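Local structure of glycosyl hydrolases family 31 family protein (Aspergillus niger, 6DRU) at residues Y598-I602 against F645-L649; T660-L666 against Q690-A696; Y679-N683 against R709-L713. The protein catalyses the release of alpha-D-xylose from the non-reducing terminal glucose of xyloglucan oligosaccharides, acting as a family 31 alpha-xylosidase. All coordinates share one frame; numbering follows the deposited sequence.

Contact 1. Residues Y598-I602 against F645-L649; sequences YLKSI and FGPRL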
loop_
_atom_site.group_PDB
_atom_site.type_symbol
_atom_site.label_atom_id
_atom_site.label_comp_id
_atom_site.label_asym_id
_atom_site.label_seq_id
_atom_site.Cartn_x
_atom_site.Cartn_y
_atom_site.Cartn_z
ATOM N N TYR A 598 16.292 -46.912 27.323
ATOM C CA TYR A 598 17.152 -45.801 26.930
ATOM C C TYR A 598 16.339 -44.666 26.320
ATOM O O TYR A 598 16.595 -43.488 26.599
ATOM C CB TYR A 598 18.208 -46.299 25.945
ATOM C CG TYR A 598 19.276 -45.295 25.586
ATOM C CD1 TYR A 598 20.273 -44.957 26.492
ATOM C CD2 TYR A 598 19.303 -44.705 24.330
ATOM C CE1 TYR A 598 21.258 -44.048 26.161
ATOM C CE2 TYR A 598 20.284 -43.796 23.990
ATOM C CZ TYR A 598 21.259 -43.471 24.909
ATOM O OH TYR A 598 22.238 -42.567 24.573
ATOM N N LEU A 599 15.352 -45.001 25.486
ATOM C CA LEU A 599 14.521 -43.978 24.860
ATOM C C LEU A 599 13.694 -43.229 25.896
ATOM O O LEU A 599 13.671 -41.992 25.913
ATOM C CB LEU A 599 13.611 -44.609 23.809
ATOM C CG LEU A 599 14.285 -45.056 22.515
ATOM C CD1 LEU A 599 13.365 -45.979 21.732
ATOM C CD2 LEU A 599 14.674 -43.847 21.683
ATOM N N LYS A 600 12.995 -43.962 26.763
ATOM C CA LYS A 600 12.148 -43.309 27.755
ATOM C C LYS A 600 12.979 -42.482 28.730
ATOM O O LYS A 600 12.494 -41.476 29.263
ATOM C CB LYS A 600 11.311 -44.361 28.488
ATOM C CG LYS A 600 10.540 -43.843 29.693
ATOM C CD LYS A 600 9.946 -44.978 30.515
ATOM C CE LYS A 600 8.715 -44.514 31.278
ATOM N NZ LYS A 600 7.839 -45.651 31.679
ATOM N N SER A 601 14.239 -42.863 28.946
ATOM C CA SER A 601 15.097 -42.107 29.853
ATOM C C SER A 601 15.566 -40.800 29.222
ATOM O O SER A 601 15.569 -39.753 29.883
ATOM C CB SER A 601 16.293 -42.959 30.270
ATOM O OG SER A 601 17.063 -42.297 31.257
ATOM N N ILE A 602 15.963 -40.833 27.948
ATOM C CA ILE A 602 16.442 -39.613 27.307
ATOM C C ILE A 602 15.279 -38.695 26.943
ATOM O O ILE A 602 15.447 -37.471 26.887
ATOM C CB ILE A 602 17.309 -39.938 26.077
ATOM C CG1 ILE A 602 16.492 -40.643 24.994
ATOM C CG2 ILE A 602 18.505 -40.785 26.482
ATOM C CD1 ILE A 602 17.279 -40.933 23.732
ATOM N N PHE A 645 22.991 -39.874 19.721
ATOM C CA PHE A 645 21.603 -40.202 20.039
ATOM C C PHE A 645 21.543 -40.548 21.519
ATOM O O PHE A 645 21.850 -41.671 21.923
ATOM C CB PHE A 645 21.101 -41.348 19.169
ATOM C CG PHE A 645 19.642 -41.639 19.342
ATOM C CD1 PHE A 645 18.694 -40.676 19.048
ATOM C CD2 PHE A 645 19.217 -42.875 19.798
ATOM C CE1 PHE A 645 17.349 -40.939 19.207
ATOM C CE2 PHE A 645 17.872 -43.143 19.957
ATOM C CZ PHE A 645 16.937 -42.174 19.660
ATOM N N GLY A 646 21.146 -39.575 22.332
ATOM C CA GLY A 646 21.263 -39.690 23.764
ATOM C C GLY A 646 22.695 -39.449 24.196
ATOM O O GLY A 646 23.552 -39.066 23.392
ATOM N N PRO A 647 22.991 -39.677 25.479
ATOM C CA PRO A 647 24.340 -39.390 25.984
ATOM C C PRO A 647 25.376 -40.460 25.677
ATOM O O PRO A 647 26.573 -40.198 25.863
ATOM C CB PRO A 647 24.119 -39.268 27.498
ATOM C CG PRO A 647 22.966 -40.166 27.768
ATOM C CD PRO A 647 22.066 -40.068 26.558
ATOM N N ARG A 648 24.979 -41.637 25.201
ATOM C CA ARG A 648 25.910 -42.751 25.075
ATOM C C ARG A 648 26.121 -43.246 23.650
ATOM O O ARG A 648 27.196 -43.770 23.359
ATOM C CB ARG A 648 25.448 -43.935 25.940
ATOM C CG ARG A 648 25.221 -43.588 27.403
ATOM C CD ARG A 648 26.530 -43.563 28.179
ATOM N NE ARG A 648 26.359 -43.052 29.537
ATOM C CZ ARG A 648 26.389 -43.809 30.630
ATOM N NH1 ARG A 648 26.593 -45.115 30.529
ATOM N NH2 ARG A 648 26.225 -43.259 31.827
ATOM N N LEU A 649 25.148 -43.088 22.758
ATOM C CA LEU A 649 25.234 -43.658 21.420
ATOM C C LEU A 649 25.722 -42.619 20.420
ATOM O O LEU A 649 25.287 -41.465 20.448
ATOM C CB LEU A 649 23.876 -44.205 20.977
ATOM C CG LEU A 649 23.362 -45.428 21.739
ATOM C CD1 LEU A 649 21.974 -45.813 21.257
ATOM C CD2 LEU A 649 24.323 -46.593 21.581
#
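Tyr598, on helix 596-609, pushes its phenol into the turn of the beta hairpin formed by strands 643-645 and 649-651, whose mouth is closed by the bond from Phe645 N to Leu649 O. The helix residues fall in the TIM-barrel part of the chain, the hairpin in the C-terminal beta domain, so the contact joins the two. Its tight part is the phenol. With CG anti to the backbone N (chi1 -173°), the ring swings out from the helix and its hydroxyl enters the turn. Tyr598 OH donates to Phe645 O at 2.8 Å, in the carbonyl plane and on a lone pair. The same oxygen accepts Arg648 N at 3.0 Å with a nearly straight N-H (162°), and Leu649 N adds a weak third bond. Ile602 CG2 lies over the centre of one face of the phenol ring, while Phe645 O is at its edge, in plane. Beside it, Leu599 CD2 reaches the edge of the Phe645 ring, 3.5 Å from CZ, and Ile602 CD1 lies over a face of that ring. The looser side is that of partly exposed Arg648, which takes part with CB and CG, CB being 3.7 Å from Tyr598 OH; a bend at chi2 (-81°) carries the guanidinium away, toward Glu711. Pro647, by contrast, belongs to the close packing: its CD sits 3.6 Å from Ile602 CG2.

Contact 2. Residues T660-L666 against Q690-A696; sequences TEWPVYL and QVVKVPA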
loop_
_atom_site.group_PDB
_atom_site.type_symbol
_atom_site.label_atom_id
_atom_site.label_comp_id
_atom_site.label_asym_id
_atom_site.label_seq_id
_atom_site.Cartn_x
_atom_site.Cartn_y
_atom_site.Cartn_z
ATOM N N THR A 660 30.710 -51.662 2.164
ATOM C CA THR A 660 30.989 -52.582 3.254
ATOM C C THR A 660 31.887 -51.974 4.320
ATOM O O THR A 660 32.040 -52.572 5.392
ATOM C CB THR A 660 31.637 -53.870 2.723
ATOM O OG1 THR A 660 32.666 -53.536 1.782
ATOM C CG2 THR A 660 30.599 -54.746 2.040
ATOM N N GLU A 661 32.471 -50.807 4.061
ATOM C CA GLU A 661 33.299 -50.083 5.012
ATOM C C GLU A 661 32.810 -48.646 5.073
ATOM O O GLU A 661 32.507 -48.044 4.039
ATOM C CB GLU A 661 34.772 -50.089 4.592
ATOM C CG GLU A 661 35.513 -51.394 4.780
ATOM C CD GLU A 661 36.957 -51.165 5.178
ATOM O OE1 GLU A 661 37.305 -50.015 5.526
ATOM O OE2 GLU A 661 37.751 -52.125 5.116
ATOM N N TRP A 662 32.734 -48.095 6.283
ATOM C CA TRP A 662 32.248 -46.735 6.452
ATOM C C TRP A 662 33.208 -45.957 7.343
ATOM O O TRP A 662 33.596 -46.452 8.416
ATOM C CB TRP A 662 30.834 -46.721 7.044
ATOM C CG TRP A 662 30.149 -45.410 6.850
ATOM C CD1 TRP A 662 29.835 -44.497 7.810
ATOM C CD2 TRP A 662 29.720 -44.850 5.603
ATOM N NE1 TRP A 662 29.219 -43.408 7.241
ATOM C CE2 TRP A 662 29.138 -43.600 5.886
ATOM C CE3 TRP A 662 29.763 -45.289 4.276
ATOM C CZ2 TRP A 662 28.605 -42.783 4.891
ATOM C CZ3 TRP A 662 29.233 -44.476 3.290
ATOM C CH2 TRP A 662 28.662 -43.237 3.603
ATOM N N PRO A 663 33.613 -44.746 6.946
ATOM C CA PRO A 663 34.523 -43.960 7.787
ATOM C C PRO A 663 33.775 -43.098 8.791
ATOM O O PRO A 663 33.053 -42.171 8.410
ATOM C CB PRO A 663 35.286 -43.108 6.767
ATOM C CG PRO A 663 34.349 -42.996 5.570
ATOM C CD PRO A 663 33.242 -44.022 5.719
ATOM N N VAL A 664 33.944 -43.392 10.077
ATOM C CA VAL A 664 33.278 -42.669 11.154
ATOM C C VAL A 664 34.331 -41.914 11.951
ATOM O O VAL A 664 35.356 -42.490 12.336
ATOM C CB VAL A 664 32.483 -43.621 12.064
ATOM C CG1 VAL A 664 31.848 -42.849 13.209
ATOM C CG2 VAL A 664 31.432 -44.368 11.260
ATOM N N TYR A 665 34.082 -40.632 12.197
ATOM C CA TYR A 665 34.953 -39.834 13.048
ATOM C C TYR A 665 34.528 -39.996 14.502
ATOM O O TYR A 665 33.421 -39.597 14.880
ATOM C CB TYR A 665 34.929 -38.358 12.655
ATOM C CG TYR A 665 35.768 -37.514 13.584
ATOM C CD1 TYR A 665 37.152 -37.523 13.493
ATOM C CD2 TYR A 665 35.181 -36.724 14.564
ATOM C CE1 TYR A 665 37.929 -36.767 14.341
ATOM C CE2 TYR A 665 35.951 -35.960 15.418
ATOM C CZ TYR A 665 37.327 -35.987 15.301
ATOM O OH TYR A 665 38.107 -35.234 16.143
ATOM N N LEU A 666 35.407 -40.581 15.314
ATOM C CA LEU A 666 35.164 -40.696 16.744
ATOM C C LEU A 666 35.720 -39.457 17.429
ATOM O O LEU A 666 36.942 -39.241 17.398
ATOM C CB LEU A 666 35.818 -41.950 17.299
ATOM C CG LEU A 666 35.363 -43.243 16.631
ATOM C CD1 LEU A 666 36.283 -44.381 17.014
ATOM C CD2 LEU A 666 33.924 -43.560 17.006
ATOM N N GLN A 690 40.069 -39.548 16.091
ATOM C CA GLN A 690 40.538 -40.061 14.813
ATOM C C GLN A 690 39.352 -40.563 14.003
ATOM O O GLN A 690 38.260 -40.784 14.533
ATOM C CB GLN A 690 41.556 -41.187 15.007
ATOM C CG GLN A 690 41.133 -42.185 16.069
ATOM C CD GLN A 690 41.718 -43.561 15.848
ATOM O OE1 GLN A 690 42.457 -43.789 14.890
ATOM N NE2 GLN A 690 41.386 -44.492 16.736
ATOM N N VAL A 691 39.585 -40.745 12.707
ATOM C CA VAL A 691 38.607 -41.341 11.805
ATOM C C VAL A 691 38.937 -42.818 11.649
ATOM O O VAL A 691 40.078 -43.179 11.335
ATOM C CB VAL A 691 38.599 -40.637 10.437
ATOM C CG1 VAL A 691 37.693 -41.382 9.463
ATOM C CG2 VAL A 691 38.155 -39.194 10.585
ATOM N N VAL A 692 37.945 -43.672 11.872
ATOM C CA VAL A 692 38.120 -45.113 11.773
ATOM C C VAL A 692 37.173 -45.646 10.708
ATOM O O VAL A 692 36.071 -45.124 10.509
ATOM C CB VAL A 692 37.886 -45.815 13.131
ATOM C CG1 VAL A 692 38.792 -45.220 14.197
ATOM C CG2 VAL A 692 36.428 -45.711 13.553
ATOM N N LYS A 693 37.622 -46.680 10.000
ATOM C CA LYS A 693 36.814 -47.348 8.985
ATOM C C LYS A 693 36.323 -48.670 9.563
ATOM O O LYS A 693 37.103 -49.615 9.721
ATOM C CB LYS A 693 37.613 -47.562 7.700
ATOM C CG LYS A 693 37.834 -46.290 6.895
ATOM C CD LYS A 693 39.117 -46.362 6.076
ATOM C CE LYS A 693 39.543 -44.984 5.583
ATOM N NZ LYS A 693 39.988 -44.107 6.703
ATOM N N VAL A 694 35.034 -48.734 9.878
ATOM C CA VAL A 694 34.451 -49.890 10.554
ATOM C C VAL A 694 33.693 -50.758 9.557
ATOM O O VAL A 694 33.264 -50.263 8.504
ATOM C CB VAL A 694 33.546 -49.443 11.711
ATOM C CG1 VAL A 694 34.364 -48.690 12.733
ATOM C CG2 VAL A 694 32.419 -48.571 11.184
ATOM N N PRO A 695 33.518 -52.050 9.837
ATOM C CA PRO A 695 32.728 -52.911 8.942
ATOM C C PRO A 695 31.264 -52.502 8.955
ATOM O O PRO A 695 30.616 -52.486 10.004
ATOM C CB PRO A 695 32.931 -54.312 9.531
ATOM C CG PRO A 695 33.259 -54.069 10.968
ATOM C CD PRO A 695 34.056 -52.799 10.987
ATOM N N ALA A 696 30.742 -52.177 7.775
ATOM C CA ALA A 696 29.357 -51.739 7.616
ATOM C C ALA A 696 28.686 -52.560 6.523
ATOM O O ALA A 696 28.487 -52.075 5.401
ATOM C CB ALA A 696 29.284 -50.245 7.301
#
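Strands 661-666 and 690-695 pair as an antiparallel two-stranded sheet, with Trp662 facing Val694, Val664 facing Val692 and Leu666 facing Gln690 as hydrogen-bonded pairs. The evidence is two reciprocal N-H...O bonds at each: Val664 N to Val692 O at 2.8 Å returns as Val692 N to Val664 O at 2.9 Å, whereas the return bond from Gln690 N to Leu666 O is weak. Beyond the Glu661-Pro695 pair, at the other end, Ala696 N donates to Thr660 O at 2.7 Å, coming from above the carbonyl plane.

Tyr665, in a non-hydrogen-bonded pair with Val691, can be traced outward. Its CB begins 3.9 Å from Val691 CG2. CG, anti to the backbone N (chi1 177°), stays beside the same methyl, which sets the ring's edge there: CD1 meets Val691 CG2 at 3.5 Å, in the ring plane. CE1 has moved on to the backbone of the opposite strand, 3.9 Å from Gln690 N. At the tip, OH makes a weak hydrogen bond to Lys627. On this side of the sheet Glu661 OE1 rests 3.3 Å from Lys693 CB, but Glu661 OE1 and Lys693 NZ are 6.6 Å apart and form no salt bridge.

The opposite side is the inner one. There Leu666 CD1 packs on Val692 CG2, and Trp662 runs out to a glycan sugar. Val664, Leu666, Val692 and Val694 all touch Phe704 of strand 703-705; Leu666 and Val692 also meet Tyr686, Leu666 meets Trp677, and Val694 meets Tyr679, so the pair packs against the six-stranded sheet.

Contact 3. Residues Y679-N683 against R709-L713; sequences YWWTN and REELL. With NAG (2-acetamido-2-deoxy-beta-D-glucopyranose), chain K.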
loop_
_atom_site.group_PDB
_atom_site.type_symbol
_atom_site.label_atom_id
_atom_site.label_comp_id
_atom_site.label_asym_id
_atom_site.label_seq_id
_atom_site.Cartn_x
_atom_site.Cartn_y
_atom_site.Cartn_z
ATOM N N TYR A 679 32.456 -50.239 19.279
ATOM C CA TYR A 679 31.609 -50.488 18.122
ATOM C C TYR A 679 30.521 -51.494 18.479
ATOM O O TYR A 679 30.772 -52.490 19.162
ATOM C CB TYR A 679 32.445 -50.991 16.948
ATOM C CG TYR A 679 31.728 -50.934 15.622
ATOM C CD1 TYR A 679 31.235 -49.732 15.130
ATOM C CD2 TYR A 679 31.562 -52.074 14.848
ATOM C CE1 TYR A 679 30.580 -49.670 13.917
ATOM C CE2 TYR A 679 30.912 -52.023 13.630
ATOM C CZ TYR A 679 30.423 -50.818 13.168
ATOM O OH TYR A 679 29.776 -50.762 11.956
ATOM N N TRP A 680 29.299 -51.219 18.016
ATOM C CA TRP A 680 28.146 -51.998 18.455
ATOM C C TRP A 680 28.209 -53.435 17.951
ATOM O O TRP A 680 27.847 -54.367 18.677
ATOM C CB TRP A 680 26.857 -51.327 17.986
ATOM C CG TRP A 680 25.613 -51.967 18.518
ATOM C CD1 TRP A 680 24.908 -52.993 17.954
ATOM C CD2 TRP A 680 24.920 -51.620 19.723
ATOM N NE1 TRP A 680 23.821 -53.306 18.736
ATOM C CE2 TRP A 680 23.806 -52.478 19.828
ATOM C CE3 TRP A 680 25.135 -50.668 20.726
ATOM C CZ2 TRP A 680 22.910 -52.410 20.893
ATOM C CZ3 TRP A 680 24.244 -50.603 21.784
ATOM C CH2 TRP A 680 23.146 -51.469 21.858
ATOM N N TRP A 681 28.664 -53.635 16.715
ATOM C CA TRP A 681 28.545 -54.938 16.075
ATOM C C TRP A 681 29.747 -55.844 16.303
ATOM O O TRP A 681 29.609 -57.068 16.195
ATOM C CB TRP A 681 28.314 -54.755 14.573
ATOM C CG TRP A 681 27.165 -53.845 14.288
ATOM C CD1 TRP A 681 27.227 -52.589 13.766
ATOM C CD2 TRP A 681 25.780 -54.106 14.546
ATOM N NE1 TRP A 681 25.966 -52.057 13.664
ATOM C CE2 TRP A 681 25.059 -52.967 14.137
ATOM C CE3 TRP A 681 25.079 -55.195 15.074
ATOM C CZ2 TRP A 681 23.672 -52.885 14.240
ATOM C CZ3 TRP A 681 23.703 -55.111 15.175
ATOM C CH2 TRP A 681 23.014 -53.965 14.761
ATOM N N THR A 682 30.914 -55.284 16.614
ATOM C CA THR A 682 32.107 -56.080 16.857
ATOM C C THR A 682 32.598 -56.010 18.295
ATOM O O THR A 682 33.502 -56.772 18.657
ATOM C CB THR A 682 33.244 -55.643 15.921
ATOM O OG1 THR A 682 33.757 -54.375 16.346
ATOM C CG2 THR A 682 32.742 -55.526 14.490
ATOM N N ASN A 683 32.040 -55.117 19.114
ATOM C CA ASN A 683 32.460 -54.908 20.499
ATOM C C ASN A 683 33.916 -54.467 20.606
ATOM O O ASN A 683 34.511 -54.540 21.685
ATOM C CB ASN A 683 32.220 -56.153 21.356
ATOM C CG ASN A 683 30.761 -56.353 21.687
ATOM O OD1 ASN A 683 30.050 -55.400 22.007
ATOM N ND2 ASN A 683 30.304 -57.594 21.612
ATOM N N ARG A 709 27.459 -51.389 27.232
ATOM C CA ARG A 709 26.185 -51.487 26.530
ATOM C C ARG A 709 25.058 -51.835 27.490
ATOM O O ARG A 709 23.929 -51.351 27.339
ATOM C CB ARG A 709 26.268 -52.544 25.431
ATOM C CG ARG A 709 24.914 -52.894 24.832
ATOM C CD ARG A 709 24.918 -54.260 24.174
ATOM N NE ARG A 709 25.773 -54.314 22.997
ATOM C CZ ARG A 709 25.528 -55.085 21.945
ATOM N NH1 ARG A 709 24.451 -55.859 21.926
ATOM N NH2 ARG A 709 26.353 -55.074 20.909
ATOM N N GLU A 710 25.351 -52.656 28.497
ATOM C CA GLU A 710 24.307 -53.114 29.400
ATOM C C GLU A 710 23.809 -51.992 30.304
ATOM O O GLU A 710 22.672 -52.057 30.783
ATOM C CB GLU A 710 24.821 -54.309 30.211
ATOM C CG GLU A 710 23.810 -54.928 31.161
ATOM C CD GLU A 710 23.979 -54.454 32.586
ATOM O OE1 GLU A 710 24.821 -53.562 32.825
ATOM O OE2 GLU A 710 23.268 -54.984 33.467
ATOM N N GLU A 711 24.623 -50.955 30.526
ATOM C CA GLU A 711 24.169 -49.815 31.318
ATOM C C GLU A 711 23.254 -48.905 30.510
ATOM O O GLU A 711 22.225 -48.447 31.019
ATOM C CB GLU A 711 25.353 -48.993 31.821
ATOM C CG GLU A 711 26.616 -49.763 32.103
ATOM C CD GLU A 711 27.782 -48.838 32.393
ATOM O OE1 GLU A 711 27.881 -48.339 33.534
ATOM O OE2 GLU A 711 28.584 -48.586 31.469
ATOM N N LEU A 712 23.616 -48.627 29.255
ATOM C CA LEU A 712 22.770 -47.778 28.423
ATOM C C LEU A 712 21.440 -48.451 28.120
ATOM O O LEU A 712 20.411 -47.772 28.031
ATOM C CB LEU A 712 23.512 -47.395 27.136
ATOM C CG LEU A 712 23.571 -48.323 25.919
ATOM C CD1 LEU A 712 22.399 -48.086 24.975
ATOM C CD2 LEU A 712 24.891 -48.138 25.187
ATOM N N LEU A 713 21.434 -49.778 27.978
ATOM C CA LEU A 713 20.179 -50.500 27.825
ATOM C C LEU A 713 19.346 -50.473 29.099
ATOM O O LEU A 713 18.142 -50.745 29.044
ATOM C CB LEU A 713 20.452 -51.945 27.405
ATOM C CG LEU A 713 20.213 -52.303 25.937
ATOM C CD1 LEU A 713 21.042 -51.427 25.017
ATOM C CD2 LEU A 713 20.520 -53.771 25.693
HETATM C C1 NAG K . 28.911 -57.721 21.998
HETATM C C2 NAG K . 28.575 -59.054 21.373
HETATM C C3 NAG K . 27.141 -59.387 21.546
HETATM C C4 NAG K . 26.743 -59.273 23.003
HETATM C C5 NAG K . 27.163 -57.930 23.564
HETATM C C6 NAG K . 26.879 -57.881 25.049
HETATM C C7 NAG K . 29.929 -59.882 19.490
HETATM C C8 NAG K . 30.657 -60.830 20.419
HETATM N N2 NAG K . 28.913 -59.027 19.992
HETATM O O3 NAG K . 26.905 -60.682 21.041
HETATM O O4 NAG K . 25.346 -59.409 23.120
HETATM O O5 NAG K . 28.540 -57.740 23.352
HETATM O O6 NAG K . 27.323 -56.647 25.570
HETATM O O7 NAG K . 30.212 -59.850 18.309
#
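Arg709 NH2 comes within 2.8 Å of Trp680 O, which lies in the guanidinium plane, but the angle is too poor for a hydrogen bond; what holds the guanidinium is its stack on the Trp680 indole. The motif is a cation-pi stack beside an N-glycosylation site. The guanidinium is almost parallel to the indole (planes 7° apart), and Arg709 CZ lies 4.0 Å from the centroid of the six-membered ring of Trp680, over its face. A bend at chi3 (-67°) turns the otherwise extended arginine flat against it. Asn683 ND2 carries the N-acetylglucosamine by a covalent bond to C1, in an Asn-Glu-Thr sequon, and the sugar folds back so that its C5 covers the opposite face of the Arg709 guanidinium, 3.7 Å from CZ. The cation is therefore sandwiched between an aromatic ring and the attached sugar, and the turn after strand 677-679 and helix 709-712 meet through it. Trp680 also touches Leu591 of helix 582-594. At the far rim of the indole, Leu713 CD1 lies in the ring plane, 3.8 Å from Trp680 CH2.

Contact 1 is the most buried of the three; contacts 2 and 3 lie further out, each about 30 Å between its centre and that of the chain, with glycan sugars close by. Contacts 1 and 3 both set a turn of the six-stranded sheet (643-645/649-651 and 677-679/685-686) against a helix, one through a hydroxyl, the other through a stacked cation. Contact 2 is a separate strand pair, built on regular backbone bonding and packed on that sheet. Contact 3 bridges the others: its Leu712 packs on Tyr598 and Leu649 of contact 1, and Tyr679 OH probably bonds to Pro695 O of contact 2 at 2.7 Å. Contacts 1 and 2 do not touch, their nearest atoms being about 9 Å apart.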